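Local coordinates for TCP pilus virulence regulatory protein (Vibrio cholerae, PDB 4MLO) that activates transcription of virulence genes as an AraC-family DNA-binding regulator, probably under the control of the fatty acid it binds between its two domains, at residues F7-V11 against S128-N132; K31-S37 against I79-T85; S56-K62 against D113-C119; I226-K230 against Y266-L270. All coordinates share one frame; numbering follows the deposited sequence. Where two conformers were deposited one is given.

How the contacts relate
Contacts 2 and 3 pair strands of one antiparallel sheet in the cupin-like domain, and contact 1 packs helix 121-131 on its edge strand 7-14; contact 4 joins helices that probably belong to the DNA-binding region. Strand 79-86 of contact 2 pairs with strand 7-14, through Gln8 O to Thr85 N at 2.8 Å, and strand 31-35 with strand 57-61 of contact 3. Centres of contacts 1 and 2 are about 8 Å apart, those of 2 and 3 about 10 Å. Palmitoleic acid ties contacts 2 and 4 together, its carboxylate held by Lys31, Lys230 and Tyr12; Lys31 NZ and Lys230 NZ stand 4.0 Å apart. Asn10 OD1 of contact 1 takes a bond from Lys230 NZ.

Contact 1: F7-V11 against S128-N132; sequences FQTNV and SEVVN
Val130 sets its CG1 methyl against the root of the Phe7 ring, 3.9 Å from Phe7 CG, and the two side chains cross at about a right angle. Further along the strand, Val11 CG2 meets Val131 CG1 at 3.8 Å. Between these pairs sits Thr9, which uses its methyl: Thr9 CG2 lies 4.0 Å from Val131 CA and equally far from Val131 CG2. That methyl is brought there by a chi1 of 62°, which puts OG1 between the backbone N and the carbonyl carbon and leaves CG2 beside the N. Val130 (chi1 168°) and Val131 (chi1 171°) both carry CG1 anti to the backbone N, the branch that reaches Phe7 and Val11 respectively. The contact is mainly apolar packing, though the Thr9 methyl CG2 also lies 4.0 Å from Val130 O, and it is modest at 223 Å² of buried surface. Alternation along the strand sends Gln8 and Asn10 to its other side, where Lys230 NZ donates to Asn10 OD1 and only weakly to Gln8 OE1. Further out, the Phe7 ring meets those of Phe90 and Phe148, while Val131 also rests on Ile84. The end of helix 121-131 therefore packs across strand 7-14, an outermost strand of the five-stranded sheet, with strand 79-86 beside it.

Contact 2: K31-S37 against I79-T85; sequences KMFWIDS and INVSVIT. With PAM (palmitoleic acid), chain E.
Trp34 lays a face of its indole over Ser82 CB, a CH-pi contact with the carbon 4.1 Å from the six-membered ring's centroid and 20° off the normal. At the edge of the same ring, in its plane, Ile84 CD1 comes within 3.5 Å of Trp34 CH2. A chi1 of 66° swings the indole toward strand 79-86, and Leu127 and Val131 of helix 121-131 touch it too. Across the antiparallel pair, Met32 with Ile84 and Trp34 with Ser82 exchange reciprocal backbone N-H...O bonds. The other face lines the ligand pocket in part. Here Phe33 and Val81 point the same way, and a face of the Phe33 ring takes palmitoleic acid C7, 3.5 Å from Phe33 CD1; further along, Ile35 packs on Ile79 and Val81. Lys31 runs alongside Thr85 and bends at its last torsion (chi4 -78°), so that NZ donates to Thr85 OG1 at 2.6 Å and to palmitoleic acid O2 at 2.9 Å. At the far end Asp36 OD1 is gripped from opposite faces of its carboxylate by Asn80 N and Ser37 OG. Hydrocarbon thus meets the ligand's chain, while Lys31 shares its head with Lys230 and Tyr12; the two positive charges would probably favour the carboxylate form.

Contact 3: S56-K62 against D113-C119; sequences SSIILLK and DLLLWNC
Leu60 N donates to Leu115 O at 2.7 Å, the shortest polar bond between these strands and a nearly straight one (170°), although the donor is tilted 19° from the carbonyl plane. Leu115 N returns a bond to Leu60 O, and Ile58 and Trp117 form a second such reciprocal pair. Cys119 N to Ser56 O and Lys62 N to Asp113 O continue the antiparallel pairing at the two ends.

Side chains alternate between the faces. On one, Ile59 is wedged between two leucines: its CG2 lies 3.6 Å from Leu114 CD2, while its CD1 is pressed to 3.3 Å from Leu116 CD1, tighter than an ordinary methyl contact. A chi1 of -52° sets CG2 anti to the backbone N and CG1 beside it, and the next torsion turns CD1 toward Leu116. Leu61 and Leu114 lie side by side, with Leu61 CD2 3.6 Å from Leu114 CG, and Leu61 also touches the bound palmitoleic acid. On the opposite face Cys119 SG approaches Ile58 CG1 at 3.3 Å and stands at the edge of the Trp117 indole, in its plane. Lys62 NZ and Asp113 OD2 make a long salt bridge of 3.8 Å, and the ammonium also has a weak bond to Ile162 O.

Strand 114-118 is an outermost strand of the five-stranded sheet; strand 57-61 pairs on its other edge with strand 31-35, through Ile59 with Phe33 and Leu61 with Lys31. Helix 141-159 packs on the Leu115 and Trp117 face, where Phe151 meets Trp117 edge-to-face, and helix 121-131 reaches Ile58 and Cys119.

Contact 4: I226-K230 against Y266-L270; sequences ISLMK and YLFML. With PAM (palmitoleic acid), chain E.
Met229 and Tyr266 make the close-packed heart of this helix pair. The chain of Met229 bends at chi3 (-91°) and brings its sulfur to the edge of the tyrosine ring, in the ring plane and 5.3 Å from the centroid, a Met-aromatic contact. Its methyl follows, with Met229 CE 3.9 Å from Tyr266 CD1. Ile226 crosses the phenol at about a right angle and puts CG2 3.5 Å from Tyr266 OH. Phe255 of helix 248-259 touches Ile226, Met229 and Tyr266, and all three are buried.

Leu267, Leu270 and Lys230, by contrast, are partly exposed. Leu270 CD1 rests on Met229 CB, and in one of its two deposited conformers Leu267 reaches the same methionine, CD1 4.1 Å from Met229 CB. The segment axes stay 10.6 Å apart and cross at -39°.

Lys230 runs along the rim of the interface, extended beyond CG, with its CG against Leu270 and its CE 3.5 Å from Tyr266 OH, and carries NZ on to palmitoleic acid O1, a bond of 2.7 Å. Asn10 OD1 also receives a bond from that ammonium, while Tyr266 OH is bonded to the hydroxyl of Tyr12. Palmitoleic acid C14 meets the Tyr266 ring at its edge, which joins the packed core to the pocket, and lies 3.6 Å from Met269 CE. The packing is consistent with the helical DNA-binding region of AraC-family regulators, here joined to the cupin-like domain through a shared fatty-acid pocket.

Contact 1: F7-V11 against S128-N132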
# COMPACT_ATOMS: atom_id res chain seq x y z
N PHE A 7 -0.77 -13.61 1.18
CA PHE A 7 -0.10 -12.57 1.94
C PHE A 7 1.39 -12.57 1.67
O PHE A 7 2.06 -13.60 1.82
CB PHE A 7 -0.33 -12.75 3.43
CG PHE A 7 -1.77 -12.94 3.80
CD1 PHE A 7 -2.64 -11.87 3.76
CD2 PHE A 7 -2.24 -14.17 4.18
CE1 PHE A 7 -3.98 -12.03 4.08
CE2 PHE A 7 -3.56 -14.35 4.52
CZ PHE A 7 -4.44 -13.28 4.47
N GLN A 8 1.89 -11.41 1.27
CA GLN A 8 3.32 -11.15 1.14
C GLN A 8 3.74 -10.29 2.32
O GLN A 8 3.11 -9.26 2.60
CB GLN A 8 3.60 -10.44 -0.19
CG GLN A 8 5.06 -10.43 -0.62
CD GLN A 8 5.87 -9.37 0.10
OE1 GLN A 8 5.35 -8.32 0.45
NE2 GLN A 8 7.14 -9.65 0.32
N THR A 9 4.79 -10.70 3.03
CA THR A 9 5.14 -10.03 4.27
C THR A 9 6.59 -9.59 4.25
O THR A 9 7.45 -10.21 3.62
CB THR A 9 4.87 -10.93 5.51
OG1 THR A 9 5.69 -12.10 5.43
CG2 THR A 9 3.40 -11.35 5.55
N ASN A 10 6.84 -8.47 4.91
CA ASN A 10 8.17 -7.92 5.06
C ASN A 10 8.31 -7.36 6.45
O ASN A 10 7.34 -6.84 7.02
CB ASN A 10 8.48 -6.82 4.02
CG ASN A 10 8.53 -7.34 2.63
OD1 ASN A 10 7.53 -7.34 1.91
ND2 ASN A 10 9.70 -7.81 2.22
N VAL A 11 9.49 -7.49 7.02
CA VAL A 11 9.81 -6.89 8.31
C VAL A 11 11.02 -6.00 8.10
O VAL A 11 12.09 -6.48 7.70
CB VAL A 11 10.08 -7.93 9.41
CG1 VAL A 11 10.35 -7.24 10.72
CG2 VAL A 11 8.89 -8.85 9.60
N SER A 128 0.25 -10.96 13.74
CA SER A 128 1.64 -11.38 13.94
C SER A 128 1.89 -12.76 13.35
O SER A 128 2.92 -13.00 12.72
CB SER A 128 1.97 -11.38 15.43
OG SER A 128 1.67 -10.13 16.02
N GLU A 129 0.94 -13.67 13.51
CA GLU A 129 1.13 -15.03 13.03
C GLU A 129 1.16 -15.09 11.50
O GLU A 129 1.92 -15.88 10.93
CB GLU A 129 0.03 -15.94 13.60
CG GLU A 129 0.13 -17.40 13.16
CD GLU A 129 1.50 -18.02 13.43
OE1 GLU A 129 2.19 -17.60 14.39
OE2 GLU A 129 1.88 -18.93 12.66
N VAL A 130 0.36 -14.27 10.83
CA VAL A 130 0.45 -14.17 9.38
C VAL A 130 1.87 -13.81 8.95
O VAL A 130 2.41 -14.36 7.98
CB VAL A 130 -0.57 -13.13 8.86
CG1 VAL A 130 -0.30 -12.79 7.38
CG2 VAL A 130 -1.96 -13.65 9.05
N VAL A 131 2.48 -12.85 9.65
CA VAL A 131 3.83 -12.43 9.34
C VAL A 131 4.86 -13.47 9.78
O VAL A 131 5.93 -13.56 9.16
CB VAL A 131 4.09 -11.05 9.99
CG1 VAL A 131 5.57 -10.64 9.90
CG2 VAL A 131 3.23 -10.00 9.34
N ASN A 132 4.56 -14.28 10.80
CA ASN A 132 5.50 -15.30 11.27
C ASN A 132 5.46 -16.58 10.44
O ASN A 132 4.59 -17.43 10.63
CB ASN A 132 5.23 -15.66 12.73
CG ASN A 132 5.70 -14.59 13.70
OD1 ASN A 132 6.68 -13.89 13.44
ND2 ASN A 132 5.01 -14.46 14.82

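Contact 2: K31-S37 against I79-T85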
# COMPACT_ATOMS: atom_id res chain seq x y z
N LYS A 31 -2.46 -2.83 1.99
CA LYS A 31 -1.36 -3.04 2.93
C LYS A 31 -1.79 -2.76 4.36
O LYS A 31 -2.65 -1.92 4.62
CB LYS A 31 -0.14 -2.14 2.60
CG LYS A 31 0.62 -2.63 1.39
CD LYS A 31 1.78 -1.75 1.06
CE LYS A 31 2.30 -2.09 -0.31
NZ LYS A 31 3.12 -3.32 -0.26
N MET A 32 -1.16 -3.47 5.29
CA MET A 32 -1.35 -3.23 6.71
C MET A 32 0.04 -3.23 7.33
O MET A 32 0.90 -4.01 6.92
CB MET A 32 -2.22 -4.31 7.35
CG MET A 32 -3.61 -4.41 6.74
SD MET A 32 -4.56 -5.88 7.28
CE MET A 32 -4.84 -5.46 8.99
N PHE A 33 0.30 -2.31 8.26
CA PHE A 33 1.59 -2.36 8.93
C PHE A 33 1.46 -1.91 10.38
O PHE A 33 0.49 -1.28 10.78
CB PHE A 33 2.67 -1.54 8.19
CG PHE A 33 2.52 -0.04 8.27
CD1 PHE A 33 1.91 0.66 7.23
CD2 PHE A 33 3.04 0.68 9.34
CE1 PHE A 33 1.80 2.04 7.27
CE2 PHE A 33 2.94 2.07 9.39
CZ PHE A 33 2.32 2.75 8.35
N TRP A 34 2.46 -2.32 11.17
CA TRP A 34 2.51 -1.98 12.59
C TRP A 34 3.92 -2.25 13.10
O TRP A 34 4.67 -3.03 12.52
CB TRP A 34 1.49 -2.78 13.41
CG TRP A 34 1.78 -4.24 13.43
CD1 TRP A 34 2.45 -4.92 14.40
CD2 TRP A 34 1.40 -5.21 12.44
NE1 TRP A 34 2.53 -6.25 14.06
CE2 TRP A 34 1.89 -6.46 12.88
CE3 TRP A 34 0.72 -5.14 11.22
CZ2 TRP A 34 1.70 -7.63 12.15
CZ3 TRP A 34 0.53 -6.31 10.50
CH2 TRP A 34 1.03 -7.53 10.96
N ILE A 35 4.25 -1.59 14.21
CA ILE A 35 5.55 -1.74 14.86
C ILE A 35 5.44 -2.82 15.94
O ILE A 35 4.35 -3.09 16.46
CB ILE A 35 6.01 -0.38 15.44
CG1 ILE A 35 5.10 0.09 16.58
CG2 ILE A 35 6.08 0.68 14.32
CD1 ILE A 35 5.53 1.40 17.24
N ASP A 36 6.57 -3.46 16.26
CA ASP A 36 6.53 -4.60 17.17
C ASP A 36 6.80 -4.23 18.62
O ASP A 36 6.66 -5.08 19.50
CB ASP A 36 7.55 -5.66 16.73
CG ASP A 36 8.98 -5.24 16.99
OD1 ASP A 36 9.25 -4.03 17.16
OD2 ASP A 36 9.85 -6.13 17.01
N SER A 37 7.17 -2.98 18.88
CA SER A 37 7.59 -2.57 20.21
C SER A 37 7.78 -1.06 20.19
O SER A 37 7.92 -0.44 19.13
CB SER A 37 8.89 -3.26 20.63
OG SER A 37 9.94 -2.93 19.75
N ILE A 79 13.28 -0.91 16.40
CA ILE A 79 11.89 -1.30 16.21
C ILE A 79 11.83 -2.08 14.91
O ILE A 79 12.54 -1.74 13.95
CB ILE A 79 10.95 -0.08 16.12
CG1 ILE A 79 10.80 0.58 17.49
CG2 ILE A 79 9.59 -0.47 15.56
CD1 ILE A 79 10.07 1.92 17.41
N ASN A 80 11.01 -3.12 14.87
CA ASN A 80 10.70 -3.83 13.64
C ASN A 80 9.33 -3.41 13.15
O ASN A 80 8.35 -3.48 13.90
CB ASN A 80 10.75 -5.34 13.84
CG ASN A 80 12.15 -5.84 14.15
OD1 ASN A 80 13.12 -5.35 13.58
ND2 ASN A 80 12.25 -6.78 15.07
N VAL A 81 9.26 -3.01 11.88
CA VAL A 81 7.98 -2.66 11.25
C VAL A 81 7.57 -3.82 10.35
O VAL A 81 8.24 -4.13 9.36
CB VAL A 81 8.08 -1.36 10.44
CG1 VAL A 81 6.70 -0.90 10.01
CG2 VAL A 81 8.75 -0.28 11.27
N SER A 82 6.42 -4.43 10.68
CA SER A 82 5.88 -5.51 9.88
C SER A 82 4.90 -4.94 8.89
O SER A 82 4.08 -4.08 9.23
CB SER A 82 5.19 -6.54 10.78
OG SER A 82 6.09 -7.10 11.71
N VAL A 83 4.95 -5.46 7.66
CA VAL A 83 4.11 -4.99 6.55
C VAL A 83 3.49 -6.21 5.88
O VAL A 83 4.22 -7.05 5.33
CB VAL A 83 4.93 -4.19 5.53
CG1 VAL A 83 4.02 -3.65 4.39
CG2 VAL A 83 5.66 -3.08 6.20
N ILE A 84 2.17 -6.27 5.86
CA ILE A 84 1.43 -7.30 5.12
C ILE A 84 0.90 -6.64 3.86
O ILE A 84 0.23 -5.61 3.94
CB ILE A 84 0.26 -7.87 5.94
CG1 ILE A 84 0.76 -8.58 7.20
CG2 ILE A 84 -0.59 -8.85 5.11
CD1 ILE A 84 -0.38 -8.99 8.14
N THR A 85 1.19 -7.24 2.71
CA THR A 85 0.62 -6.87 1.42
C THR A 85 -0.33 -7.99 1.02
O THR A 85 0.09 -9.15 0.95
CB THR A 85 1.69 -6.68 0.35
OG1 THR A 85 2.65 -5.70 0.79
CG2 THR A 85 1.06 -6.22 -0.94
C1 PAM E . 6.69 -2.10 0.86
O1 PAM E . 7.05 -3.05 1.61
O2 PAM E . 5.77 -2.24 0.03
C2 PAM E . 7.39 -0.77 0.93
C3 PAM E . 6.41 0.37 1.27
C4 PAM E . 5.76 0.11 2.62
C5 PAM E . 4.83 1.24 3.06
C6 PAM E . 4.08 0.87 4.33
C7 PAM E . 5.00 0.64 5.53
C8 PAM E . 5.65 1.94 5.98
C9 PAM E . 6.63 1.74 7.12
C10 PAM E . 7.85 1.21 6.97
C11 PAM E . 8.37 0.72 5.63
C12 PAM E . 9.88 0.88 5.47
C13 PAM E . 10.23 0.70 3.99
C14 PAM E . 11.57 1.26 3.57
C15 PAM E . 11.70 2.75 3.86
C16 PAM E . 12.70 3.42 2.95
O HOH W 1 5.80 -5.54 13.65

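Contact 3: S56-K62 against D113-C119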
# COMPACT_ATOMS: atom_id res chain seq x y z
N SER A 56 0.18 -2.28 19.12
CA SER A 56 -1.16 -2.74 18.76
C SER A 56 -1.86 -1.83 17.76
O SER A 56 -3.02 -2.09 17.40
CB SER A 56 -2.02 -2.87 20.02
OG SER A 56 -1.64 -4.02 20.74
N SER A 57 -1.21 -0.77 17.31
CA SER A 57 -1.79 0.13 16.31
C SER A 57 -1.56 -0.45 14.92
O SER A 57 -0.41 -0.59 14.49
CB SER A 57 -1.17 1.52 16.41
OG SER A 57 -1.25 2.08 17.72
N ILE A 58 -2.64 -0.75 14.20
CA ILE A 58 -2.55 -1.20 12.82
C ILE A 58 -2.87 -0.03 11.90
O ILE A 58 -3.93 0.60 12.05
CB ILE A 58 -3.53 -2.36 12.55
CG1 ILE A 58 -3.35 -3.50 13.54
CG2 ILE A 58 -3.36 -2.88 11.10
CD1 ILE A 58 -2.00 -4.15 13.52
N ILE A 59 -2.00 0.21 10.92
CA ILE A 59 -2.24 1.20 9.88
C ILE A 59 -2.61 0.45 8.61
O ILE A 59 -1.91 -0.48 8.20
CB ILE A 59 -1.01 2.09 9.62
CG1 ILE A 59 -0.51 2.69 10.96
CG2 ILE A 59 -1.35 3.17 8.62
CD1 ILE A 59 -1.48 3.62 11.62
N LEU A 60 -3.73 0.83 8.02
CA LEU A 60 -4.20 0.22 6.79
C LEU A 60 -4.05 1.23 5.66
O LEU A 60 -4.54 2.36 5.78
CB LEU A 60 -5.66 -0.20 6.92
CG LEU A 60 -5.96 -1.27 7.97
CD1 LEU A 60 -6.18 -0.65 9.36
CD2 LEU A 60 -7.14 -2.11 7.55
N LEU A 61 -3.50 0.79 4.54
CA LEU A 61 -3.32 1.66 3.37
C LEU A 61 -4.15 1.11 2.22
O LEU A 61 -4.05 -0.07 1.86
CB LEU A 61 -1.85 1.76 2.96
CG LEU A 61 -0.86 2.25 4.04
CD1 LEU A 61 0.54 2.28 3.47
CD2 LEU A 61 -1.26 3.62 4.55
N LYS A 62 -4.98 1.98 1.63
CA LYS A 62 -5.91 1.55 0.59
C LYS A 62 -5.22 1.37 -0.75
O LYS A 62 -4.38 2.18 -1.16
CB LYS A 62 -7.05 2.56 0.46
CG LYS A 62 -8.16 2.06 -0.41
CD LYS A 62 -9.12 3.17 -0.76
CE LYS A 62 -9.71 3.79 0.44
NZ LYS A 62 -10.78 4.74 0.02
N ASP A 113 -7.72 7.24 2.92
CA ASP A 113 -6.76 6.30 2.34
C ASP A 113 -5.83 5.66 3.36
O ASP A 113 -5.10 4.72 3.01
CB ASP A 113 -5.85 7.02 1.32
CG ASP A 113 -6.57 7.43 0.05
OD1 ASP A 113 -6.16 8.44 -0.55
OD2 ASP A 113 -7.52 6.73 -0.34
N LEU A 114 -5.78 6.20 4.57
CA LEU A 114 -4.89 5.69 5.61
C LEU A 114 -5.71 5.61 6.88
O LEU A 114 -6.22 6.63 7.37
CB LEU A 114 -3.66 6.60 5.77
CG LEU A 114 -2.57 6.17 6.75
CD1 LEU A 114 -1.27 6.90 6.39
CD2 LEU A 114 -2.90 6.44 8.20
N LEU A 115 -5.90 4.40 7.39
CA LEU A 115 -6.82 4.15 8.49
C LEU A 115 -6.06 3.47 9.63
O LEU A 115 -5.07 2.77 9.40
CB LEU A 115 -8.01 3.29 8.04
CG LEU A 115 -8.77 3.76 6.77
CD1 LEU A 115 -9.85 2.76 6.44
CD2 LEU A 115 -9.39 5.12 6.96
N LEU A 116 -6.44 3.81 10.86
CA LEU A 116 -5.86 3.25 12.07
C LEU A 116 -6.87 2.34 12.77
O LEU A 116 -8.05 2.69 12.89
CB LEU A 116 -5.42 4.38 13.02
CG LEU A 116 -4.87 4.02 14.40
CD1 LEU A 116 -3.37 3.82 14.34
CD2 LEU A 116 -5.22 5.09 15.42
N TRP A 117 -6.41 1.19 13.25
CA TRP A 117 -7.20 0.38 14.17
C TRP A 117 -6.35 -0.00 15.37
O TRP A 117 -5.27 -0.57 15.22
CB TRP A 117 -7.76 -0.87 13.48
CG TRP A 117 -8.63 -1.64 14.40
CD1 TRP A 117 -8.28 -2.74 15.13
CD2 TRP A 117 -10.01 -1.37 14.72
NE1 TRP A 117 -9.35 -3.17 15.87
CE2 TRP A 117 -10.42 -2.35 15.64
CE3 TRP A 117 -10.94 -0.40 14.31
CZ2 TRP A 117 -11.71 -2.39 16.17
CZ3 TRP A 117 -12.23 -0.43 14.84
CH2 TRP A 117 -12.60 -1.42 15.76
N ASN A 118 -6.84 0.33 16.56
CA ASN A 118 -6.18 -0.06 17.81
C ASN A 118 -6.65 -1.46 18.20
O ASN A 118 -7.83 -1.65 18.55
CB ASN A 118 -6.46 0.97 18.89
CG ASN A 118 -5.74 2.28 18.64
OD1 ASN A 118 -4.51 2.31 18.49
ND2 ASN A 118 -6.49 3.37 18.61
N CYS A 119 -5.74 -2.43 18.16
CA CYS A 119 -6.10 -3.84 18.27
C CYS A 119 -6.31 -4.30 19.70
O CYS A 119 -5.65 -3.83 20.63
CB CYS A 119 -5.02 -4.73 17.69
SG CYS A 119 -5.08 -4.87 15.94

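Contact 4: I226-K230 against Y266-L270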
# COMPACT_ATOMS: atom_id res chain seq x y z
N ILE A 226 9.82 -1.98 -6.67
CA ILE A 226 9.85 -2.50 -5.31
C ILE A 226 9.42 -3.96 -5.33
O ILE A 226 10.07 -4.83 -4.76
CB ILE A 226 8.98 -1.63 -4.39
CG1 ILE A 226 9.71 -0.32 -4.12
CG2 ILE A 226 8.71 -2.31 -3.08
CD1 ILE A 226 8.83 0.74 -3.55
N SER A 227 8.33 -4.25 -6.07
CA SER A 227 7.91 -5.64 -6.23
C SER A 227 9.00 -6.51 -6.81
O SER A 227 9.20 -7.64 -6.35
CB SER A 227 6.67 -5.70 -7.11
OG SER A 227 5.56 -5.14 -6.45
N LEU A 228 9.74 -6.02 -7.82
CA LEU A 228 10.83 -6.81 -8.38
C LEU A 228 11.93 -7.05 -7.36
O LEU A 228 12.48 -8.16 -7.27
CB LEU A 228 11.44 -6.12 -9.59
CG LEU A 228 10.64 -5.98 -10.86
CD1 LEU A 228 11.41 -5.07 -11.75
CD2 LEU A 228 10.47 -7.35 -11.51
N MET A 229 12.28 -6.03 -6.59
CA MET A 229 13.30 -6.23 -5.58
C MET A 229 12.84 -7.22 -4.52
O MET A 229 13.66 -7.98 -3.99
CB MET A 229 13.69 -4.89 -4.97
CG MET A 229 14.44 -4.05 -6.00
SD MET A 229 15.09 -2.49 -5.37
CE MET A 229 13.74 -1.37 -5.71
N LYS A 230 11.56 -7.22 -4.18
CA LYS A 230 11.07 -8.17 -3.20
C LYS A 230 11.12 -9.61 -3.70
O LYS A 230 11.10 -10.53 -2.87
CB LYS A 230 9.64 -7.82 -2.77
CG LYS A 230 9.55 -6.62 -1.86
CD LYS A 230 8.09 -6.35 -1.50
CE LYS A 230 7.99 -5.24 -0.51
NZ LYS A 230 6.62 -5.21 0.06
N TYR A 266 17.49 0.60 -0.18
CA TYR A 266 16.30 -0.20 0.03
C TYR A 266 16.61 -1.68 -0.13
O TYR A 266 16.17 -2.53 0.67
CB TYR A 266 15.18 0.26 -0.92
CG TYR A 266 13.96 -0.60 -0.80
CD1 TYR A 266 13.59 -1.50 -1.80
CD2 TYR A 266 13.19 -0.56 0.36
CE1 TYR A 266 12.47 -2.31 -1.63
CE2 TYR A 266 12.08 -1.35 0.53
CZ TYR A 266 11.73 -2.24 -0.46
OH TYR A 266 10.64 -3.04 -0.29
N LEU A 267 17.41 -2.04 -1.14
CA LEU A 267 17.84 -3.42 -1.29
C LEU A 267 18.48 -3.94 -0.01
O LEU A 267 18.18 -5.05 0.44
CB LEU A 267 18.80 -3.52 -2.47
CG LEU A 267 18.86 -4.77 -3.33
CD1 LEU A 267 17.50 -5.38 -3.60
CD2 LEU A 267 19.53 -4.39 -4.63
N PHE A 268 19.34 -3.14 0.59
CA PHE A 268 19.92 -3.53 1.87
C PHE A 268 18.86 -3.72 2.95
O PHE A 268 18.94 -4.65 3.76
CB PHE A 268 20.91 -2.46 2.28
CG PHE A 268 21.78 -2.91 3.34
CD1 PHE A 268 21.34 -2.84 4.65
CD2 PHE A 268 23.00 -3.49 3.05
CE1 PHE A 268 22.12 -3.29 5.68
CE2 PHE A 268 23.79 -3.95 4.08
CZ PHE A 268 23.34 -3.84 5.40
N MET A 269 17.84 -2.86 2.98
CA MET A 269 16.80 -3.03 3.99
C MET A 269 16.07 -4.35 3.80
O MET A 269 15.57 -4.93 4.77
CB MET A 269 15.81 -1.87 3.92
CG MET A 269 16.48 -0.55 4.22
SD MET A 269 15.32 0.81 4.07
CE MET A 269 14.40 0.57 5.60
N LEU A 270 16.01 -4.85 2.57
CA LEU A 270 15.33 -6.11 2.29
C LEU A 270 16.21 -7.32 2.52
O LEU A 270 15.71 -8.36 2.96
CB LEU A 270 14.87 -6.16 0.84
CG LEU A 270 13.62 -5.42 0.42
CD1 LEU A 270 13.48 -5.58 -1.09
CD2 LEU A 270 12.39 -5.96 1.12
C1 PAM E . 6.69 -2.10 0.86
O1 PAM E . 7.05 -3.05 1.61
O2 PAM E . 5.77 -2.24 0.03
C2 PAM E . 7.39 -0.77 0.93
C3 PAM E . 6.41 0.37 1.27
C4 PAM E . 5.76 0.11 2.62
C5 PAM E . 4.83 1.24 3.06
C6 PAM E . 4.08 0.87 4.33
C7 PAM E . 5.00 0.64 5.53
C8 PAM E . 5.65 1.94 5.98
C9 PAM E . 6.63 1.74 7.12
C10 PAM E . 7.85 1.21 6.97
C11 PAM E . 8.37 0.72 5.63
C12 PAM E . 9.88 0.88 5.47
C13 PAM E . 10.23 0.70 3.99
C14 PAM E . 11.57 1.26 3.57
C15 PAM E . 11.70 2.75 3.86
C16 PAM E . 12.70 3.42 2.95